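PDB 4LUN: nonsense-mediated mRNA decay protein 2 from Saccharomyces cerevisiae, which takes part in nonsense-mediated decay of mRNAs with premature stop codons, binding Upf1 through its C-terminus, the N-terminal MIF4G domain being the part crystallised here. Local coordinates for residues R157-D160 against D161-S164; F184-L187 against R188-N192. All coordinates share one frame; numbering follows the deposited sequence. Where two conformers were deposited one is given.

Contact 1: R157-D160 against D161-S164; sequences RTLD and DIES
A short 3-10 turn in the loop between helices 130-152 and 182-190 of the MIF4G domain brings Arg157 back onto Asp161, and a side-on salt bridge joins the two side chains. Arg157 NE donates to Asp161 OD1 at 2.9 Å, nearly straight at 167°, while NH2 reaches OD2 of the same carboxylate at 3.0 Å, so each oxygen takes one nitrogen. Both oxygens are met on their syn side, and the guanidinium and carboxylate planes lie only 17° apart; the paired bonds should fix the rotation of both groups. A bend in the arginine chain at chi3 (-67°) swings the guanidinium round to present this edge. Asp161 OD1 has a further partner: a water that donates to it at 2.7 Å and accepts from the backbone N of Arg157, tying the carboxylate to the main chain as well. CG2 of Thr158 packs against the same carboxylate, 3.6 Å from OD1. With OG1 anti to its own nitrogen, Thr158 also forms an ST turn, OG1 accepting from Asp160 N at 3.1 Å. The turn itself is closed by two i to i+3 backbone bonds, Asp161 N to Thr158 O and Ile162 N to Leu159 O. On its apolar flank Leu159 and Ile162 run side by side in the same direction, CD2 of the leucine 3.9 Å from CD1 of the isoleucine. Asp160 carries its carboxylate elsewhere, to a salt bridge with Lys179. Arg157 additionally makes a cation-pi contact with Trp17, from helix 3-17, and packs on Tyr227, while Ile162 rests on Ser110 and Leu113, seating this surface turn against helix 106-116.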
ATOM      1  N   ARG A 157       3.389 -10.556   8.298  1.00 17.64           N
ATOM      2  CA  ARG A 157       2.742 -11.722   7.706  1.00 20.59           C
ATOM      3  C   ARG A 157       1.245 -11.819   7.916  1.00 18.58           C
ATOM      4  O   ARG A 157       0.504 -12.096   6.975  1.00 18.76           O
ATOM      5  CB  ARG A 157       3.376 -13.006   8.254  1.00 16.89           C
ATOM      6  CG  ARG A 157       4.895 -12.957   8.296  1.00 21.38           C
ATOM      7  CD  ARG A 157       5.471 -14.303   8.742  1.00 20.23           C
ATOM      8  NE  ARG A 157       5.154 -14.624  10.133  1.00 20.20           N
ATOM      9  CZ  ARG A 157       5.483 -15.774  10.714  1.00 26.05           C
ATOM     10  NH1 ARG A 157       6.138 -16.701  10.027  1.00 25.73           N
ATOM     11  NH2 ARG A 157       5.158 -16.005  11.978  1.00 23.96           N
ATOM     12  N   THR A 158       0.806 -11.646   9.158  1.00 15.82           N
ATOM     13  CA  THR A 158      -0.576 -11.955   9.504  1.00 17.76           C
ATOM     14  C   THR A 158      -0.958 -11.266  10.805  1.00 15.15           C
ATOM     15  O   THR A 158      -0.096 -10.941  11.615  1.00 18.52           O
ATOM     16  CB  THR A 158      -0.768 -13.491   9.647  1.00 21.29           C
ATOM     17  OG1 THR A 158      -2.083 -13.776  10.137  1.00 20.12           O
ATOM     18  CG2 THR A 158       0.254 -14.068  10.623  1.00 22.25           C
ATOM     19  N   LEU A 159      -2.252 -11.036  11.010  1.00 16.22           N
ATOM     20  CA  LEU A 159      -2.701 -10.486  12.278  1.00 16.66           C
ATOM     21  C   LEU A 159      -2.415 -11.462  13.405  1.00 19.21           C
ATOM     22  O   LEU A 159      -2.361 -11.072  14.565  1.00 19.77           O
ATOM     23  CB  LEU A 159      -4.196 -10.169  12.240  1.00 19.22           C
ATOM     24  CG  LEU A 159      -4.628  -9.039  11.305  1.00 21.51           C
ATOM     25  CD1 LEU A 159      -6.138  -8.957  11.226  1.00 20.30           C
ATOM     26  CD2 LEU A 159      -4.052  -7.697  11.758  1.00 23.09           C
ATOM     27  N   ASP A 160      -2.227 -12.730  13.065  1.00 21.16           N
ATOM     28  CA  ASP A 160      -1.971 -13.747  14.083  1.00 23.28           C
ATOM     29  C   ASP A 160      -0.631 -13.560  14.813  1.00 25.21           C
ATOM     30  O   ASP A 160      -0.403 -14.159  15.861  1.00 26.84           O
ATOM     31  CB  ASP A 160      -2.049 -15.154  13.478  1.00 28.22           C
ATOM     32  CG  ASP A 160      -3.477 -15.614  13.240  1.00 38.03           C
ATOM     33  OD1 ASP A 160      -4.410 -14.967  13.761  1.00 42.51           O
ATOM     34  OD2 ASP A 160      -3.665 -16.636  12.539  1.00 41.64           O
ATOM     35  N   ASP A 161       0.246 -12.724  14.265  1.00 24.61           N
ATOM     36  CA  ASP A 161       1.555 -12.467  14.859  1.00 23.84           C
ATOM     37  C   ASP A 161       1.500 -11.349  15.887  1.00 27.49           C
ATOM     38  O   ASP A 161       2.455 -11.138  16.639  1.00 30.67           O
ATOM     39  CB  ASP A 161       2.576 -12.055  13.795  1.00 26.58           C
ATOM     40  CG  ASP A 161       3.030 -13.210  12.924  1.00 26.95           C
ATOM     41  OD1 ASP A 161       3.435 -12.938  11.777  1.00 23.88           O
ATOM     42  OD2 ASP A 161       3.000 -14.376  13.376  1.00 28.23           O
ATOM     43  N   ILE A 162       0.403 -10.604  15.900  1.00 23.55           N
ATOM     44  CA  ILE A 162       0.294  -9.466  16.805  1.00 25.10           C
ATOM     45  C   ILE A 162      -0.176  -9.947  18.173  1.00 26.16           C
ATOM     46  O   ILE A 162      -1.098 -10.758  18.268  1.00 29.98           O
ATOM     47  CB  ILE A 162      -0.644  -8.382  16.246  1.00 27.62           C
ATOM     48  CG1 ILE A 162      -0.202  -7.998  14.834  1.00 27.45           C
ATOM     49  CG2 ILE A 162      -0.652  -7.164  17.145  1.00 24.93           C
ATOM     50  CD1 ILE A 162      -1.044  -6.915  14.180  1.00 28.82           C
ATOM     51  N   GLU A 163       0.484  -9.477  19.227  1.00 36.22           N
ATOM     52  CA  GLU A 163       0.069  -9.814  20.583  1.00 43.06           C
ATOM     53  C   GLU A 163      -1.259  -9.151  20.894  1.00 41.66           C
ATOM     54  O   GLU A 163      -1.548  -8.065  20.392  1.00 43.88           O
ATOM     55  CB  GLU A 163       1.103  -9.347  21.605  1.00 43.34           C
ATOM     56  CG  GLU A 163       2.002 -10.443  22.129  1.00 50.15           C
ATOM     57  CD  GLU A 163       3.202 -10.670  21.242  1.00 54.88           C
ATOM     58  OE1 GLU A 163       4.240 -10.016  21.481  1.00 55.84           O
ATOM     59  OE2 GLU A 163       3.110 -11.496  20.308  1.00 57.79           O
ATOM     60  N   SER A 164      -2.056  -9.797  21.738  1.00 47.20           N
ATOM     61  CA  SER A 164      -3.310  -9.220  22.205  1.00 51.01           C
ATOM     62  C   SER A 164      -3.041  -7.863  22.847  1.00 53.70           C
ATOM     63  O   SER A 164      -3.854  -6.941  22.755  1.00 55.04           O
ATOM     64  CB  SER A 164      -3.972 -10.152  23.223  1.00 56.53           C
ATOM     65  OG  SER A 164      -3.392 -11.446  23.197  1.00 58.20           O
TER
HETATM   66  O   HOH W   1       3.787 -10.381  11.017  1.00 24.98           O

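Contact 2: F184-L187 against R188-N192; sequences FSIL and REILN
Leu187, Ile186 and Ile190 of helix 182-190, with Leu191 just after them, form an apolar side. Ile186 and Ile190, one turn apart, lie alongside each other and point the same way, CG2 of the first 4.1 Å from CD1 of the second; Leu187 CD2 comes to 4.2 Å from Leu191 CG. These residues pack onto Leu144 and Val140 of helix 130-152, Phe207 and Ile203 of helix 201-210, and Leu235 of helix 231-271. Inside, backbone bonds from Arg188 N to Phe184 O and from Ile190 N to Ile186 O (3.0 Å) carry the helical pattern, and Leu191 N extends it to Leu187 O. At the outer edge Phe184, its CG anti to the backbone N (chi1 173°), sends its ring toward Arg188. Ring atom CE2 sits over one face of the guanidinium, 3.7 Å from both NE and CZ, with the two planes inclined by 55°. The chemistry thus divides this segment: aliphatic contacts to three helices bury one side, whereas the tilted arginine-aromatic contact lets the charged group of Arg188 rest against the ring and still stay at the more exposed edge.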
ATOM      1  N   PHE A 184      -5.347  -8.771   1.574  1.00 15.06           N
ATOM      2  CA  PHE A 184      -6.729  -8.709   1.124  1.00 11.18           C
ATOM      3  C   PHE A 184      -7.518  -7.752   2.038  1.00 14.86           C
ATOM      4  O   PHE A 184      -8.280  -6.901   1.559  1.00 15.36           O
ATOM      5  CB  PHE A 184      -7.350 -10.130   1.114  1.00 13.55           C
ATOM      6  CG  PHE A 184      -8.832 -10.156   0.815  1.00 15.66           C
ATOM      7  CD1 PHE A 184      -9.297 -10.387  -0.474  1.00 14.65           C
ATOM      8  CD2 PHE A 184      -9.762  -9.980   1.837  1.00 21.89           C
ATOM      9  CE1 PHE A 184     -10.659 -10.437  -0.738  1.00 19.43           C
ATOM     10  CE2 PHE A 184     -11.119 -10.013   1.572  1.00 20.17           C
ATOM     11  CZ  PHE A 184     -11.567 -10.241   0.288  1.00 22.87           C
ATOM     12  N   SER A 185      -7.304  -7.890   3.344  1.00 15.12           N
ATOM     13  CA  SER A 185      -8.004  -7.067   4.331  1.00 13.68           C
ATOM     14  C   SER A 185      -7.674  -5.597   4.154  1.00 14.75           C
ATOM     15  O   SER A 185      -8.567  -4.737   4.151  1.00 14.93           O
ATOM     16  CB  SER A 185      -7.695  -7.518   5.760  1.00 18.02           C
ATOM     17  OG  SER A 185      -8.200  -8.825   5.991  1.00 20.43           O
ATOM     18  N   ILE A 186      -6.390  -5.314   3.982  1.00 14.21           N
ATOM     19  CA  ILE A 186      -5.940  -3.936   3.750  1.00 11.12           C
ATOM     20  C   ILE A 186      -6.533  -3.350   2.460  1.00 13.79           C
ATOM     21  O   ILE A 186      -7.047  -2.216   2.436  1.00 12.09           O
ATOM     22  CB  ILE A 186      -4.405  -3.910   3.691  1.00 10.33           C
ATOM     23  CG1 ILE A 186      -3.833  -4.200   5.075  1.00 13.11           C
ATOM     24  CG2 ILE A 186      -3.874  -2.544   3.195  1.00 13.12           C
ATOM     25  CD1 ILE A 186      -2.345  -4.538   5.051  1.00 15.96           C
ATOM     26  N   LEU A 187      -6.447  -4.094   1.367  1.00 13.15           N
ATOM     27  CA  LEU A 187      -6.939  -3.563   0.098  1.00 13.18           C
ATOM     28  C   LEU A 187      -8.455  -3.397   0.083  1.00 15.85           C
ATOM     29  O   LEU A 187      -8.971  -2.428  -0.481  1.00 15.93           O
ATOM     30  CB  LEU A 187      -6.458  -4.419  -1.066  1.00 18.40           C
ATOM     31  CG  LEU A 187      -5.004  -4.123  -1.420  1.00 17.24           C
ATOM     32  CD1 LEU A 187      -4.347  -5.302  -2.141  1.00 20.34           C
ATOM     33  CD2 LEU A 187      -4.996  -2.871  -2.291  1.00 15.99           C
ATOM     34  N   ARG A 188      -9.178  -4.321   0.706  1.00 14.39           N
ATOM     35  CA  ARG A 188     -10.635  -4.174   0.753  1.00 14.36           C
ATOM     36  C   ARG A 188     -11.060  -2.895   1.471  1.00 19.73           C
ATOM     37  O   ARG A 188     -12.086  -2.282   1.126  1.00 18.49           O
ATOM     38  CB  ARG A 188     -11.307  -5.382   1.405  1.00 18.60           C
ATOM     39  CG  ARG A 188     -12.800  -5.421   1.098  1.00 31.21           C
ATOM     40  CD  ARG A 188     -13.325  -6.831   1.000  1.00 32.93           C
ATOM     41  NE  ARG A 188     -13.608  -7.388   2.315  1.00 44.50           N
ATOM     42  CZ  ARG A 188     -14.389  -8.443   2.517  1.00 40.53           C
ATOM     43  NH1 ARG A 188     -14.968  -9.048   1.489  1.00 44.92           N
ATOM     44  NH2 ARG A 188     -14.593  -8.888   3.748  1.00 35.72           N
ATOM     45  N   GLU A 189     -10.284  -2.499   2.471  1.00 14.87           N
ATOM     46  CA  GLU A 189     -10.532  -1.245   3.176  1.00 15.83           C
ATOM     47  C   GLU A 189     -10.192  -0.029   2.304  1.00 16.02           C
ATOM     48  O   GLU A 189     -11.056   0.783   2.016  1.00 13.90           O
ATOM     49  CB  GLU A 189      -9.760  -1.197   4.508  1.00 18.15           C
ATOM     50  CG  GLU A 189      -9.751   0.182   5.219  1.00 17.18           C
ATOM     51  CD  GLU A 189     -11.008   0.459   6.043  1.00 24.31           C
ATOM     52  OE1 GLU A 189     -11.984  -0.315   5.926  1.00 24.43           O
ATOM     53  OE2 GLU A 189     -11.013   1.449   6.822  1.00 23.80           O
ATOM     54  N   ILE A 190      -8.938   0.085   1.878  1.00 14.24           N
ATOM     55  CA  ILE A 190      -8.482   1.321   1.235  1.00 12.24           C
ATOM     56  C   ILE A 190      -9.073   1.560  -0.161  1.00 14.87           C
ATOM     57  O   ILE A 190      -9.204   2.700  -0.595  1.00 14.77           O
ATOM     58  CB  ILE A 190      -6.937   1.443   1.239  1.00 12.28           C
ATOM     59  CG1 ILE A 190      -6.285   0.372   0.346  1.00 14.62           C
ATOM     60  CG2 ILE A 190      -6.404   1.391   2.691  1.00 11.76           C
ATOM     61  CD1 ILE A 190      -4.747   0.397   0.423  1.00 14.49           C
ATOM     62  N   LEU A 191      -9.470   0.499  -0.855  1.00 14.82           N
ATOM     63  CA  LEU A 191     -10.073   0.687  -2.162  1.00 11.82           C
ATOM     64  C   LEU A 191     -11.486   1.243  -2.055  1.00 15.23           C
ATOM     65  O   LEU A 191     -12.054   1.694  -3.053  1.00 15.63           O
ATOM     66  CB  LEU A 191     -10.097  -0.624  -2.939  1.00 16.20           C
ATOM     67  CG  LEU A 191      -8.719  -1.124  -3.354  1.00 14.36           C
ATOM     68  CD1 LEU A 191      -8.862  -2.453  -4.089  1.00 15.15           C
ATOM     69  CD2 LEU A 191      -8.036  -0.108  -4.242  1.00 21.49           C
ATOM     70  N   ASN A 192     -12.033   1.222  -0.841  1.00 15.71           N
ATOM     71  CA  ASN A 192     -13.446   1.542  -0.647  0.53 19.00           C
ATOM     72  C   ASN A 192     -13.707   2.819   0.154  1.00 25.10           C
ATOM     73  O   ASN A 192     -14.722   2.945   0.842  1.00 28.47           O
ATOM     74  CB  ASN A 192     -14.181   0.348  -0.031  0.53 18.67           C
ATOM     75  CG  ASN A 192     -14.412  -0.774  -1.039  0.53 19.77           C
ATOM     76  OD1 ASN A 192     -15.279  -0.668  -1.909  0.53 23.41           O
ATOM     77  ND2 ASN A 192     -13.630  -1.843  -0.937  0.53 22.12           N
TER

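Contact 2 belongs to the core of the MIF4G domain and contact 1 to its surface; their centres lie about 18 Å apart and their nearest atoms about 6 Å, so the two do not touch. Along the chain, the turn at 157-164 lies in the loop that leads from helix 130-152 to helix 182-190, and residues 184-192 cover most of the latter and what follows it. An arginine takes part in each, but differently. In contact 1 it meets a carboxylate edge-on with charge pairing, whereas in contact 2 it offers a face to a phenyl ring. Hydrogen bonding and charge dominate the loop; helical bonds and aliphatic packing against several helices dominate the interior.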